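Local coordinates for protein D-alanyl-D-alanine carboxypeptidase DacD (PDB 5FSR) that removes the C-terminal D-alanine from peptidoglycan precursor peptides as a penicillin-binding serine DD-carboxypeptidase in Escherichia coli cell-wall biogenesis, at residues 39-44 with 180-185; 71-76 with 151-156; 107-112 with 206-211. All coordinates share one frame; numbering follows the deposited sequence.

Contact 1: residues 39-44 with 180-185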
ATOM      1  N   SER A  39      16.313   0.651  -1.730  1.00 32.78           N
ATOM      2  CA  SER A  39      15.463  -0.523  -1.802  1.00 31.21           C
ATOM      3  C   SER A  39      14.284  -0.269  -2.704  1.00 29.62           C
ATOM      4  O   SER A  39      13.894   0.890  -2.895  1.00 29.30           O
ATOM      5  CB  SER A  39      14.945  -0.867  -0.421  1.00 30.59           C
ATOM      6  OG  SER A  39      16.040  -1.137   0.422  1.00 32.35           O
ATOM      7  N   TRP A  40      13.737  -1.349  -3.286  1.00 28.69           N
ATOM      8  CA  TRP A  40      12.545  -1.255  -4.153  1.00 27.41           C
ATOM      9  C   TRP A  40      11.790  -2.578  -4.356  1.00 26.66           C
ATOM     10  O   TRP A  40      12.356  -3.666  -4.265  1.00 27.14           O
ATOM     11  CB  TRP A  40      12.857  -0.589  -5.490  1.00 28.16           C
ATOM     12  CG  TRP A  40      13.794  -1.375  -6.396  1.00 29.50           C
ATOM     13  CD1 TRP A  40      13.434  -2.143  -7.459  1.00 29.34           C
ATOM     14  CD2 TRP A  40      15.231  -1.467  -6.300  1.00 31.08           C
ATOM     15  NE1 TRP A  40      14.550  -2.695  -8.038  1.00 30.86           N
ATOM     16  CE2 TRP A  40      15.663  -2.299  -7.351  1.00 31.93           C
ATOM     17  CE3 TRP A  40      16.192  -0.925  -5.428  1.00 32.14           C
ATOM     18  CZ2 TRP A  40      17.014  -2.601  -7.563  1.00 33.78           C
ATOM     19  CZ3 TRP A  40      17.551  -1.225  -5.636  1.00 34.05           C
ATOM     20  CH2 TRP A  40      17.945  -2.060  -6.698  1.00 34.85           C
ATOM     21  N   VAL A  41      10.494  -2.435  -4.597  1.00 25.68           N
ATOM     22  CA  VAL A  41       9.583  -3.512  -4.878  1.00 25.17           C
ATOM     23  C   VAL A  41       8.563  -2.982  -5.910  1.00 24.78           C
ATOM     24  O   VAL A  41       7.979  -1.914  -5.711  1.00 24.49           O
ATOM     25  CB  VAL A  41       8.879  -3.962  -3.582  1.00 24.37           C
ATOM     26  CG1 VAL A  41       7.718  -4.923  -3.875  1.00 23.89           C
ATOM     27  CG2 VAL A  41       9.878  -4.629  -2.662  1.00 25.07           C
ATOM     28  N   LEU A  42       8.395  -3.699  -7.013  1.00 24.97           N
ATOM     29  CA  LEU A  42       7.272  -3.482  -7.929  1.00 24.53           C
ATOM     30  C   LEU A  42       6.434  -4.741  -7.848  1.00 23.88           C
ATOM     31  O   LEU A  42       6.928  -5.817  -8.122  1.00 24.53           O
ATOM     32  CB  LEU A  42       7.762  -3.258  -9.349  1.00 25.65           C
ATOM     33  CG  LEU A  42       6.712  -3.122 -10.471  1.00 25.86           C
ATOM     34  CD1 LEU A  42       5.771  -1.925 -10.330  1.00 25.37           C
ATOM     35  CD2 LEU A  42       7.448  -3.074 -11.795  1.00 27.32           C
ATOM     36  N   MET A  43       5.183  -4.610  -7.422  1.00 22.84           N
ATOM     37  CA  MET A  43       4.349  -5.749  -7.109  1.00 22.26           C
ATOM     38  C   MET A  43       3.053  -5.695  -7.905  1.00 22.09           C
ATOM     39  O   MET A  43       2.518  -4.629  -8.145  1.00 21.87           O
ATOM     40  CB  MET A  43       4.057  -5.777  -5.609  1.00 21.54           C
ATOM     41  CG  MET A  43       3.120  -6.890  -5.155  1.00 21.38           C
ATOM     42  SD  MET A  43       2.682  -6.836  -3.418  1.00 20.62           S
ATOM     43  CE  MET A  43       4.185  -7.389  -2.622  1.00 20.97           C
ATOM     44  N   ASP A  44       2.545  -6.864  -8.276  1.00 22.27           N
ATOM     45  CA  ASP A  44       1.227  -6.965  -8.898  1.00 22.49           C
ATOM     46  C   ASP A  44       0.108  -7.064  -7.860  1.00 21.85           C
ATOM     47  O   ASP A  44       0.235  -7.750  -6.840  1.00 21.79           O
ATOM     48  CB  ASP A  44       1.184  -8.186  -9.834  1.00 23.41           C
ATOM     49  CG  ASP A  44      -0.168  -8.407 -10.418  1.00 23.85           C
ATOM     50  OD1 ASP A  44      -0.552  -7.558 -11.255  1.00 24.14           O
ATOM     51  OD2 ASP A  44      -0.836  -9.398 -10.007  1.00 24.07           O
ATOM     52  N   SER A 180      10.367  -0.829   9.103  1.00 25.36           N
ATOM     53  CA  SER A 180       9.715  -1.677   8.119  1.00 24.29           C
ATOM     54  C   SER A 180      10.699  -1.989   6.993  1.00 24.80           C
ATOM     55  O   SER A 180      11.910  -1.775   7.148  1.00 26.11           O
ATOM     56  CB  SER A 180       8.465  -1.019   7.545  1.00 22.78           C
ATOM     57  OG  SER A 180       7.599  -2.011   7.003  1.00 21.93           O
ATOM     58  N   SER A 181      10.160  -2.504   5.888  1.00 23.80           N
ATOM     59  CA  SER A 181      10.942  -2.900   4.706  1.00 24.23           C
ATOM     60  C   SER A 181      10.137  -2.525   3.480  1.00 23.10           C
ATOM     61  O   SER A 181       8.894  -2.390   3.562  1.00 22.00           O
ATOM     62  CB  SER A 181      11.162  -4.403   4.708  1.00 24.74           C
ATOM     63  OG  SER A 181       9.975  -5.110   4.330  1.00 23.52           O
ATOM     64  N   ALA A 182      10.827  -2.350   2.364  1.00 23.55           N
ATOM     65  CA  ALA A 182      10.166  -2.087   1.094  1.00 22.92           C
ATOM     66  C   ALA A 182       9.103  -3.132   0.820  1.00 22.23           C
ATOM     67  O   ALA A 182       7.967  -2.800   0.564  1.00 21.34           O
ATOM     68  CB  ALA A 182      11.187  -2.035  -0.052  1.00 23.92           C
ATOM     69  N   TYR A 183       9.484  -4.402   0.926  1.00 23.16           N
ATOM     70  CA  TYR A 183       8.561  -5.524   0.790  1.00 22.95           C
ATOM     71  C   TYR A 183       7.358  -5.476   1.714  1.00 22.19           C
ATOM     72  O   TYR A 183       6.236  -5.582   1.242  1.00 21.45           O
ATOM     73  CB  TYR A 183       9.319  -6.857   0.967  1.00 24.29           C
ATOM     74  CG  TYR A 183       8.475  -8.105   0.931  1.00 24.36           C
ATOM     75  CD1 TYR A 183       7.761  -8.501   2.013  1.00 24.32           C
ATOM     76  CD2 TYR A 183       8.418  -8.898  -0.213  1.00 24.91           C
ATOM     77  CE1 TYR A 183       7.004  -9.646   1.983  1.00 24.84           C
ATOM     78  CE2 TYR A 183       7.677 -10.075  -0.252  1.00 25.15           C
ATOM     79  CZ  TYR A 183       6.990 -10.448   0.858  1.00 25.14           C
ATOM     80  OH  TYR A 183       6.227 -11.556   0.834  1.00 25.44           O
ATOM     81  N   ASP A 184       7.582  -5.349   3.023  1.00 22.80           N
ATOM     82  CA  ASP A 184       6.453  -5.212   3.987  1.00 22.36           C
ATOM     83  C   ASP A 184       5.468  -4.092   3.655  1.00 21.19           C
ATOM     84  O   ASP A 184       4.297  -4.261   3.833  1.00 20.54           O
ATOM     85  CB  ASP A 184       6.943  -5.057   5.432  1.00 23.23           C
ATOM     86  CG  ASP A 184       7.496  -6.341   5.993  1.00 24.72           C
ATOM     87  OD1 ASP A 184       7.740  -7.271   5.180  1.00 25.27           O
ATOM     88  OD2 ASP A 184       7.712  -6.433   7.235  1.00 25.59           O
ATOM     89  N   LEU A 185       5.949  -2.983   3.113  1.00 21.31           N
ATOM     90  CA  LEU A 185       5.094  -1.818   2.796  1.00 20.67           C
ATOM     91  C   LEU A 185       4.344  -2.063   1.486  1.00 20.39           C
ATOM     92  O   LEU A 185       3.204  -1.575   1.300  1.00 20.13           O
ATOM     93  CB  LEU A 185       5.935  -0.516   2.719  1.00 20.94           C
ATOM     94  CG  LEU A 185       6.576  -0.019   4.019  1.00 21.54           C
ATOM     95  CD1 LEU A 185       7.578   1.123   3.804  1.00 22.38           C
ATOM     96  CD2 LEU A 185       5.496   0.447   4.980  1.00 21.01           C
TER

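Contact 2: residues 71-76 with 151-156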
ATOM      1  N   GLY A  71      -3.986   4.339   8.964  1.00 19.60           N
ATOM      2  CA  GLY A  71      -5.229   4.284   8.159  1.00 19.75           C
ATOM      3  C   GLY A  71      -5.834   2.881   8.048  1.00 19.85           C
ATOM      4  O   GLY A  71      -7.062   2.718   7.911  1.00 20.43           O
ATOM      5  N   TYR A  72      -4.966   1.872   8.059  1.00 19.65           N
ATOM      6  CA  TYR A  72      -5.390   0.497   7.889  1.00 19.64           C
ATOM      7  C   TYR A  72      -6.151   0.066   9.107  1.00 19.98           C
ATOM      8  O   TYR A  72      -7.216  -0.512   8.958  1.00 20.41           O
ATOM      9  CB  TYR A  72      -4.220  -0.473   7.573  1.00 19.44           C
ATOM     10  CG  TYR A  72      -4.741  -1.843   7.166  1.00 19.75           C
ATOM     11  CD1 TYR A  72      -5.381  -2.029   5.946  1.00 19.66           C
ATOM     12  CD2 TYR A  72      -4.627  -2.935   8.003  1.00 20.51           C
ATOM     13  CE1 TYR A  72      -5.892  -3.264   5.575  1.00 20.15           C
ATOM     14  CE2 TYR A  72      -5.131  -4.186   7.635  1.00 21.18           C
ATOM     15  CZ  TYR A  72      -5.758  -4.342   6.406  1.00 20.88           C
ATOM     16  OH  TYR A  72      -6.276  -5.565   6.050  1.00 21.61           O
ATOM     17  N   VAL A  73      -5.631   0.347  10.305  1.00 20.03           N
ATOM     18  CA  VAL A  73      -6.427   0.077  11.541  1.00 20.77           C
ATOM     19  C   VAL A  73      -7.817   0.752  11.477  1.00 20.80           C
ATOM     20  O   VAL A  73      -8.813   0.130  11.827  1.00 21.54           O
ATOM     21  CB  VAL A  73      -5.699   0.493  12.853  1.00 21.27           C
ATOM     22  CG1 VAL A  73      -6.616   0.312  14.049  1.00 22.30           C
ATOM     23  CG2 VAL A  73      -4.428  -0.323  13.069  1.00 21.50           C
ATOM     24  N   VAL A  74      -7.882   1.985  10.969  1.00 20.22           N
ATOM     25  CA  VAL A  74      -9.164   2.703  10.829  1.00 20.67           C
ATOM     26  C   VAL A  74     -10.101   1.991   9.882  1.00 21.05           C
ATOM     27  O   VAL A  74     -11.273   1.813  10.205  1.00 21.78           O
ATOM     28  CB  VAL A  74      -9.014   4.180  10.349  1.00 20.11           C
ATOM     29  CG1 VAL A  74     -10.390   4.836  10.176  1.00 20.59           C
ATOM     30  CG2 VAL A  74      -8.152   4.979  11.330  1.00 20.08           C
ATOM     31  N   ASP A  75      -9.571   1.622   8.709  1.00 20.81           N
ATOM     32  CA  ASP A  75     -10.289   0.783   7.741  1.00 21.35           C
ATOM     33  C   ASP A  75     -10.846  -0.484   8.380  1.00 22.20           C
ATOM     34  O   ASP A  75     -12.010  -0.827   8.172  1.00 23.03           O
ATOM     35  CB  ASP A  75      -9.354   0.445   6.560  1.00 20.99           C
ATOM     36  CG  ASP A  75      -9.981  -0.500   5.547  1.00 21.46           C
ATOM     37  OD1 ASP A  75     -10.207  -1.689   5.891  1.00 22.03           O
ATOM     38  OD2 ASP A  75     -10.211  -0.059   4.404  1.00 21.37           O
ATOM     39  N   ARG A  76     -10.016  -1.189   9.132  1.00 22.36           N
ATOM     40  CA  ARG A  76     -10.431  -2.484   9.726  1.00 23.79           C
ATOM     41  C   ARG A  76     -11.433  -2.277  10.843  1.00 24.91           C
ATOM     42  O   ARG A  76     -12.297  -3.116  11.058  1.00 25.99           O
ATOM     43  CB  ARG A  76      -9.232  -3.266  10.272  1.00 24.00           C
ATOM     44  CG  ARG A  76      -8.154  -3.644   9.247  1.00 23.36           C
ATOM     45  CD  ARG A  76      -8.638  -4.719   8.298  1.00 24.00           C
ATOM     46  NE  ARG A  76      -9.336  -4.131   7.150  1.00 23.78           N
ATOM     47  CZ  ARG A  76      -9.993  -4.828   6.235  1.00 24.55           C
ATOM     48  NH1 ARG A  76     -10.097  -6.158   6.337  1.00 25.83           N
ATOM     49  NH2 ARG A  76     -10.575  -4.202   5.228  1.00 24.43           N
ATOM     50  N   GLU A 151      -0.700  -1.247  19.773  1.00 31.64           N
ATOM     51  CA  GLU A 151      -0.866  -2.667  20.005  1.00 33.17           C
ATOM     52  C   GLU A 151      -1.608  -3.249  18.819  1.00 32.13           C
ATOM     53  O   GLU A 151      -1.188  -4.278  18.325  1.00 32.54           O
ATOM     54  CB  GLU A 151      -1.628  -2.943  21.284  1.00 35.03           C
ATOM     55  CG  GLU A 151      -1.254  -4.238  21.984  1.00 37.36           C
ATOM     56  CD  GLU A 151      -1.514  -4.160  23.487  1.00 39.53           C
ATOM     57  OE1 GLU A 151      -2.263  -3.266  23.937  1.00 39.31           O
ATOM     58  OE2 GLU A 151      -0.961  -4.998  24.218  1.00 41.84           O
ATOM     59  N   MET A 152      -2.676  -2.577  18.380  1.00 30.80           N
ATOM     60  CA  MET A 152      -3.434  -2.967  17.192  1.00 30.03           C
ATOM     61  C   MET A 152      -2.637  -2.844  15.902  1.00 28.38           C
ATOM     62  O   MET A 152      -2.810  -3.651  15.006  1.00 28.43           O
ATOM     63  CB  MET A 152      -4.711  -2.125  17.031  1.00 29.92           C
ATOM     64  CG  MET A 152      -5.741  -2.228  18.152  1.00 31.71           C
ATOM     65  SD  MET A 152      -7.044  -1.023  17.919  1.00 31.99           S
ATOM     66  CE  MET A 152      -8.064  -1.807  16.675  1.00 31.63           C
ATOM     67  N   MET A 153      -1.811  -1.806  15.783  1.00 27.25           N
ATOM     68  CA  MET A 153      -0.928  -1.646  14.626  1.00 25.79           C
ATOM     69  C   MET A 153       0.067  -2.805  14.477  1.00 26.14           C
ATOM     70  O   MET A 153       0.417  -3.186  13.379  1.00 25.05           O
ATOM     71  CB  MET A 153      -0.128  -0.338  14.722  1.00 25.25           C
ATOM     72  CG  MET A 153      -0.918   0.949  14.593  1.00 24.39           C
ATOM     73  SD  MET A 153       0.126   2.370  14.977  1.00 24.33           S
ATOM     74  CE  MET A 153       0.896   2.682  13.417  1.00 23.59           C
ATOM     75  N   ASN A 154       0.553  -3.299  15.611  1.00 27.74           N
ATOM     76  CA  ASN A 154       1.482  -4.425  15.677  1.00 28.75           C
ATOM     77  C   ASN A 154       0.785  -5.749  15.492  1.00 29.20           C
ATOM     78  O   ASN A 154       1.360  -6.650  14.851  1.00 29.76           O
ATOM     79  CB  ASN A 154       2.342  -4.371  16.947  1.00 30.42           C
ATOM     80  CG  ASN A 154       3.339  -3.228  16.887  1.00 30.36           C
ATOM     81  OD1 ASN A 154       3.556  -2.703  15.828  1.00 29.42           O
ATOM     82  ND2 ASN A 154       3.911  -2.822  18.007  1.00 31.94           N
ATOM     83  N   ASN A 155      -0.451  -5.857  15.973  1.00 29.30           N
ATOM     84  CA  ASN A 155      -1.296  -7.023  15.675  1.00 29.95           C
ATOM     85  C   ASN A 155      -1.632  -7.168  14.167  1.00 28.81           C
ATOM     86  O   ASN A 155      -1.736  -8.284  13.668  1.00 29.29           O
ATOM     87  CB  ASN A 155      -2.594  -7.001  16.485  0.50 30.55           C
ATOM     88  CG  ASN A 155      -2.357  -7.097  17.984  0.50 32.21           C
ATOM     89  OD1 ASN A 155      -1.352  -7.627  18.433  0.50 33.19           O
ATOM     90  ND2 ASN A 155      -3.290  -6.562  18.762  0.50 32.54           N
ATOM     91  N   TYR A 156      -1.764  -6.058  13.451  1.00 27.44           N
ATOM     92  CA  TYR A 156      -2.137  -6.109  12.034  1.00 26.45           C
ATOM     93  C   TYR A 156      -0.891  -6.243  11.166  1.00 26.27           C
ATOM     94  O   TYR A 156      -0.976  -6.776  10.083  1.00 26.01           O
ATOM     95  CB  TYR A 156      -2.980  -4.899  11.600  1.00 25.26           C
ATOM     96  CG  TYR A 156      -4.469  -4.977  11.949  1.00 25.63           C
ATOM     97  CD1 TYR A 156      -5.321  -5.910  11.328  1.00 25.93           C
ATOM     98  CD2 TYR A 156      -5.022  -4.107  12.906  1.00 25.78           C
ATOM     99  CE1 TYR A 156      -6.675  -5.976  11.642  1.00 26.70           C
ATOM    100  CE2 TYR A 156      -6.379  -4.162  13.246  1.00 26.50           C
ATOM    101  CZ  TYR A 156      -7.212  -5.079  12.612  1.00 27.04           C
ATOM    102  OH  TYR A 156      -8.553  -5.099  12.967  1.00 27.69           O
TER

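Contact 3: residues 107-112 with 206-211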
ATOM      1  N   SER A 107       3.053  17.915   9.909  1.00 34.66           N
ATOM      2  CA  SER A 107       1.853  18.166   9.119  1.00 33.55           C
ATOM      3  C   SER A 107       0.596  17.940   9.963  1.00 32.04           C
ATOM      4  O   SER A 107       0.527  16.992  10.757  1.00 30.86           O
ATOM      5  CB  SER A 107       1.844  17.276   7.869  1.00 32.69           C
ATOM      6  OG  SER A 107       1.925  15.902   8.219  1.00 31.49           O
ATOM      7  N   LEU A 108      -0.406  18.805   9.768  1.00 31.78           N
ATOM      8  CA  LEU A 108      -1.574  18.855  10.648  1.00 30.78           C
ATOM      9  C   LEU A 108      -2.887  19.051   9.874  1.00 30.12           C
ATOM     10  O   LEU A 108      -2.906  19.614   8.769  1.00 31.05           O
ATOM     11  CB  LEU A 108      -1.382  19.975  11.668  1.00 32.29           C
ATOM     12  CG  LEU A 108      -0.236  19.860  12.696  1.00 32.80           C
ATOM     13  CD1 LEU A 108      -0.058  21.183  13.412  1.00 34.79           C
ATOM     14  CD2 LEU A 108      -0.470  18.754  13.714  1.00 31.62           C
ATOM     15  N   MET A 109      -3.975  18.540  10.441  1.00 28.57           N
ATOM     16  CA  MET A 109      -5.326  18.898  10.024  1.00 28.35           C
ATOM     17  C   MET A 109      -5.769  20.214  10.677  1.00 29.72           C
ATOM     18  O   MET A 109      -6.732  20.851  10.220  1.00 30.38           O
ATOM     19  CB  MET A 109      -6.270  17.776  10.458  1.00 26.98           C
ATOM     20  CG  MET A 109      -7.663  17.804   9.879  1.00 26.85           C
ATOM     21  SD  MET A 109      -8.535  16.336  10.426  1.00 25.39           S
ATOM     22  CE  MET A 109     -10.082  16.693   9.640  1.00 26.05           C
ATOM     23  N   PHE A 110      -5.091  20.575  11.774  1.00 30.13           N
ATOM     24  CA  PHE A 110      -5.360  21.791  12.565  1.00 31.66           C
ATOM     25  C   PHE A 110      -6.718  21.668  13.251  1.00 31.47           C
ATOM     26  O   PHE A 110      -7.614  22.504  13.085  1.00 32.61           O
ATOM     27  CB  PHE A 110      -5.230  23.091  11.749  1.00 33.32           C
ATOM     28  CG  PHE A 110      -3.856  23.326  11.194  1.00 33.86           C
ATOM     29  CD1 PHE A 110      -2.805  23.634  12.035  1.00 34.70           C
ATOM     30  CD2 PHE A 110      -3.611  23.273   9.828  1.00 34.00           C
ATOM     31  CE1 PHE A 110      -1.523  23.866  11.533  1.00 35.58           C
ATOM     32  CE2 PHE A 110      -2.317  23.489   9.313  1.00 34.77           C
ATOM     33  CZ  PHE A 110      -1.273  23.783  10.169  1.00 35.50           C
ATOM     34  N   LEU A 111      -6.830  20.598  14.031  1.00 30.21           N
ATOM     35  CA  LEU A 111      -7.972  20.354  14.898  1.00 30.19           C
ATOM     36  C   LEU A 111      -7.779  21.123  16.204  1.00 31.44           C
ATOM     37  O   LEU A 111      -6.664  21.311  16.653  1.00 31.71           O
ATOM     38  CB  LEU A 111      -8.045  18.854  15.221  1.00 28.68           C
ATOM     39  CG  LEU A 111      -8.244  17.856  14.106  1.00 27.40           C
ATOM     40  CD1 LEU A 111      -8.111  16.443  14.651  1.00 26.36           C
ATOM     41  CD2 LEU A 111      -9.584  18.043  13.406  1.00 27.65           C
ATOM     42  N   LYS A 112      -8.875  21.522  16.824  1.00 32.39           N
ATOM     43  CA  LYS A 112      -8.842  22.186  18.130  1.00 33.80           C
ATOM     44  C   LYS A 112      -9.602  21.336  19.139  1.00 33.56           C
ATOM     45  O   LYS A 112     -10.569  20.686  18.793  1.00 32.77           O
ATOM     46  CB  LYS A 112      -9.424  23.582  18.036  1.00 35.56           C
ATOM     47  CG  LYS A 112      -9.401  24.355  19.344  1.00 37.21           C
ATOM     48  N   LYS A 206      -7.420  15.228  -4.017  1.00 30.72           N
ATOM     49  CA  LYS A 206      -6.302  16.177  -4.187  1.00 32.30           C
ATOM     50  C   LYS A 206      -6.186  17.243  -3.105  1.00 33.12           C
ATOM     51  O   LYS A 206      -5.081  17.740  -2.900  1.00 33.71           O
ATOM     52  CB  LYS A 206      -6.320  16.831  -5.549  1.00 34.53           C
ATOM     53  CG  LYS A 206      -6.204  15.840  -6.711  1.00 34.39           C
ATOM     54  CD  LYS A 206      -6.156  16.571  -8.052  1.00 36.78           C
ATOM     55  CE  LYS A 206      -7.100  15.919  -9.112  1.00 37.53           C
ATOM     56  NZ  LYS A 206      -6.343  14.987 -10.002  1.00 37.25           N
ATOM     57  N   SER A 207      -7.282  17.546  -2.386  1.00 33.52           N
ATOM     58  CA  SER A 207      -7.297  18.613  -1.371  1.00 34.43           C
ATOM     59  C   SER A 207      -8.279  18.385  -0.231  1.00 33.79           C
ATOM     60  O   SER A 207      -9.296  17.688  -0.388  1.00 33.67           O
ATOM     61  CB  SER A 207      -7.666  19.949  -2.005  1.00 36.87           C
ATOM     62  OG  SER A 207      -6.825  20.225  -3.092  1.00 38.08           O
ATOM     63  N   LEU A 208      -7.971  18.987   0.912  1.00 33.78           N
ATOM     64  CA  LEU A 208      -8.906  19.041   2.009  1.00 33.77           C
ATOM     65  C   LEU A 208      -8.938  20.471   2.594  1.00 36.11           C
ATOM     66  O   LEU A 208      -7.896  21.078   2.865  1.00 36.47           O
ATOM     67  CB  LEU A 208      -8.555  18.010   3.065  1.00 31.65           C
ATOM     68  CG  LEU A 208      -9.474  18.001   4.274  1.00 31.32           C
ATOM     69  CD1 LEU A 208     -10.884  17.567   3.942  1.00 31.54           C
ATOM     70  CD2 LEU A 208      -8.889  17.168   5.392  1.00 29.75           C
ATOM     71  N   THR A 209     -10.148  21.013   2.713  1.00 37.95           N
ATOM     72  CA  THR A 209     -10.392  22.206   3.496  1.00 40.04           C
ATOM     73  C   THR A 209     -10.881  21.736   4.857  1.00 39.27           C
ATOM     74  O   THR A 209     -11.807  20.930   4.922  1.00 38.93           O
ATOM     75  CB  THR A 209     -11.415  23.113   2.812  1.00 42.42           C
ATOM     76  OG1 THR A 209     -10.855  23.554   1.578  1.00 43.79           O
ATOM     77  CG2 THR A 209     -11.766  24.344   3.678  1.00 44.13           C
ATOM     78  N   TRP A 210     -10.212  22.192   5.919  1.00 39.49           N
ATOM     79  CA  TRP A 210     -10.688  21.998   7.279  1.00 39.04           C
ATOM     80  C   TRP A 210     -10.472  23.232   8.143  1.00 40.59           C
ATOM     81  O   TRP A 210      -9.380  23.806   8.149  1.00 40.96           O
ATOM     82  CB  TRP A 210     -10.029  20.790   7.956  1.00 37.05           C
ATOM     83  CG  TRP A 210     -10.849  20.407   9.121  1.00 36.61           C
ATOM     84  CD1 TRP A 210     -10.583  20.629  10.449  1.00 36.79           C
ATOM     85  CD2 TRP A 210     -12.160  19.857   9.054  1.00 36.50           C
ATOM     86  NE1 TRP A 210     -11.658  20.210  11.221  1.00 36.93           N
ATOM     87  CE2 TRP A 210     -12.630  19.717  10.384  1.00 36.63           C
ATOM     88  CE3 TRP A 210     -12.975  19.448   7.997  1.00 36.44           C
ATOM     89  CZ2 TRP A 210     -13.876  19.163  10.681  1.00 36.52           C
ATOM     90  CZ3 TRP A 210     -14.213  18.908   8.290  1.00 36.61           C
ATOM     91  CH2 TRP A 210     -14.655  18.773   9.626  1.00 36.66           C
ATOM     92  N   ASN A 211     -11.513  23.595   8.903  1.00 41.80           N
ATOM     93  CA  ASN A 211     -11.542  24.794   9.741  1.00 43.53           C
ATOM     94  C   ASN A 211     -10.850  25.983   9.044  1.00 44.71           C
ATOM     95  O   ASN A 211      -9.888  26.577   9.543  1.00 44.96           O
ATOM     96  CB  ASN A 211     -10.990  24.391  11.134  1.00 43.19           C
ATOM     97  CG  ASN A 211     -10.556  25.564  11.984  1.00 45.46           C
ATOM     98  OD1 ASN A 211      -9.367  25.681  12.353  1.00 46.05           O
ATOM     99  ND2 ASN A 211     -11.508  26.452  12.307  1.00 47.16           N
TER
HETATM  100  O   HOH W   1      -7.132  22.298   7.710  1.00 24.56           O
HETATM  101  O   HOH W   2      -7.579  25.652  14.236  1.00 19.56           O

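Contact 1: residues 39-44 with 180-185
Val41 and Ala182 meet where the first turn of helix 182-193 lies on strand 39-44, part of the helix-on-sheet packing of the fold shared by penicillin-binding proteins and serine beta-lactamases, a five-stranded antiparallel sheet packed with helices. The strand sits inside that sheet, bonded through its backbone to strands 50-54 and 253-262, so what it offers the helix is side chains. Ser39, Val41 and Met43 point to the helix, whereas the CB of Trp40 points the other way.

In Val41, CG1 stands anti to the backbone N (chi1 169°), which turns CG2 to the side of that nitrogen and over the start of the helix. This one methyl does most of the touching: Val41 CG2 comes 3.6 Å from Tyr183 N. Val41 CG2 is also 3.9 Å from Ala182 CB. The Ala182 methyl fits between the alternate strand residues Val41 and Ser39; Ser39 CB is 4.0 Å from Ala182 CB. Having no longer branch, Ala182 lets the helix start come close, and the CA atoms of Trp40 and Ala182 are 5.8 Å apart. Val258 and Met260 of the adjoining strand also touch this methyl.

Tyr183 takes part with its root, Tyr183 CB lying 4.3 Å from Val41 CG2, while its ring reaches beyond the segment to meet that of His57. The hydroxyl of Ser39 is hydrogen-bonded through OG to the backbone O of Asn55. Further along, Met43 runs extended to its sulfur and packs on Ala186, Val187 and Arg190 of the same helix.

The helix start is fixed by an N-cap: Ser181, with chi1 at 75°, turns its hydroxyl back so that Asp184 N donates to Ser181 OG at 2.7 Å, with an N-H...O angle of 164°.

Contact 2: residues 71-76 with 151-156
Tyr156 meets three side chains of helix 71-76: Tyr72, Val73 and Arg76. Arg76 CG lies over one face of the Tyr156 ring, 4.1 Å from its centroid, in a CH-pi contact, and Arg76 CB comes to 3.3 Å from Tyr156 OH. Tyr72 presents an edge: Tyr72 CE2 is 4.1 Å from Tyr156 CD1, and the planes stand at 89° in an offset edge-to-face pair. Arg76 CG also lies over one face of the Tyr72 ring, toward its rim, so this methylene sits against both tyrosines. Val73 divides its branches. CG1 touches the terminal methyl of Met152, with Val73 CG1 and Met152 CE 3.7 Å apart. Val73 CG2 touches Tyr156 CD2 and Met153 CG.

These side chains fill the crossing of two helices of the mainly helical part of the DD-peptidase fold; the axes of 71-76 and 151-156 run nearly perpendicular (87°) and 9.9 Å apart. Helix 66-79 also carries Lys67, by similarity the proton acceptor of the active site, and the side chain of Met153 lies about 7 Å from that of Lys67.

Behind the first shell, Arg76 bends at chi2 and chi3, carrying its guanidinium away from helix 146-159. Side-on, Arg76 NH2 takes the syn lone pair of Asp75 OD1 in a 2.6 Å salt bridge, while NE meets the same oxygen on its anti side, 22° out of the carboxylate plane. Asp75 OD2 accepts from the backbone N of Glu196, beyond helix 182-193. Met152 and Tyr156 both touch Arg82, and Met152 touches Ile142 of helix 132-143.

Contact 3: residues 107-112 with 206-211
Met109 lays its terminal methyl almost squarely over the indole of Trp210, joining loop 107-112 to a two-stranded antiparallel hairpin, 207-210 with 213-216; Trp210 ends the first strand and Asn211 begins the turn. With CG anti to the backbone N (chi1 -168°) and an extended chain beyond, Met109 makes a CH-pi contact: Met109 CE stands 3.8 Å from the centroid of the Trp210 five-membered ring, 10° off the normal. Met109 SD, 4.9 Å from the centroid of the Trp210 five-membered ring and above the same face, adds a longer Met-aromatic contact. The methyl also brushes Leu208, and Leu111 CD2 comes to 3.7 Å from Trp210 NE1.

Asp133 of helix 132-143 holds the loop by accepting from the backbone N of Met109 and Leu111. Met109 lies about 9 Å, side chain to side chain, from Ser130, an active-site residue by similarity.

Two waters lie between the segments. One is within hydrogen-bonding distance of both Met109 O and Trp210 O. The other donates to Asn211 OD1 at 2.6 Å and, weakly, to Phe110 O at 3.4 Å.

Overall arrangement
From the N terminus, strand 39-44 comes first, and contact 1 closes a long loop when the chain returns to it as helix 182-193. Within that loop, contact 2 closes a shorter one where helix 146-159 meets helix 66-79. Contact 3 begins inside both loops, at 107-112, and ends beyond them at 206-211, so along the chain it crosses contacts 1 and 2. Contact 1 joins strand 39-44 of the five-stranded sheet to helix 182-193, contact 2 joins two helices to each other, and contact 3 links a loop to a peripheral hairpin. Contacts 1 and 2 have centres about 19 Å apart; contact 3 lies about 30 Å from contact 1, centre to centre.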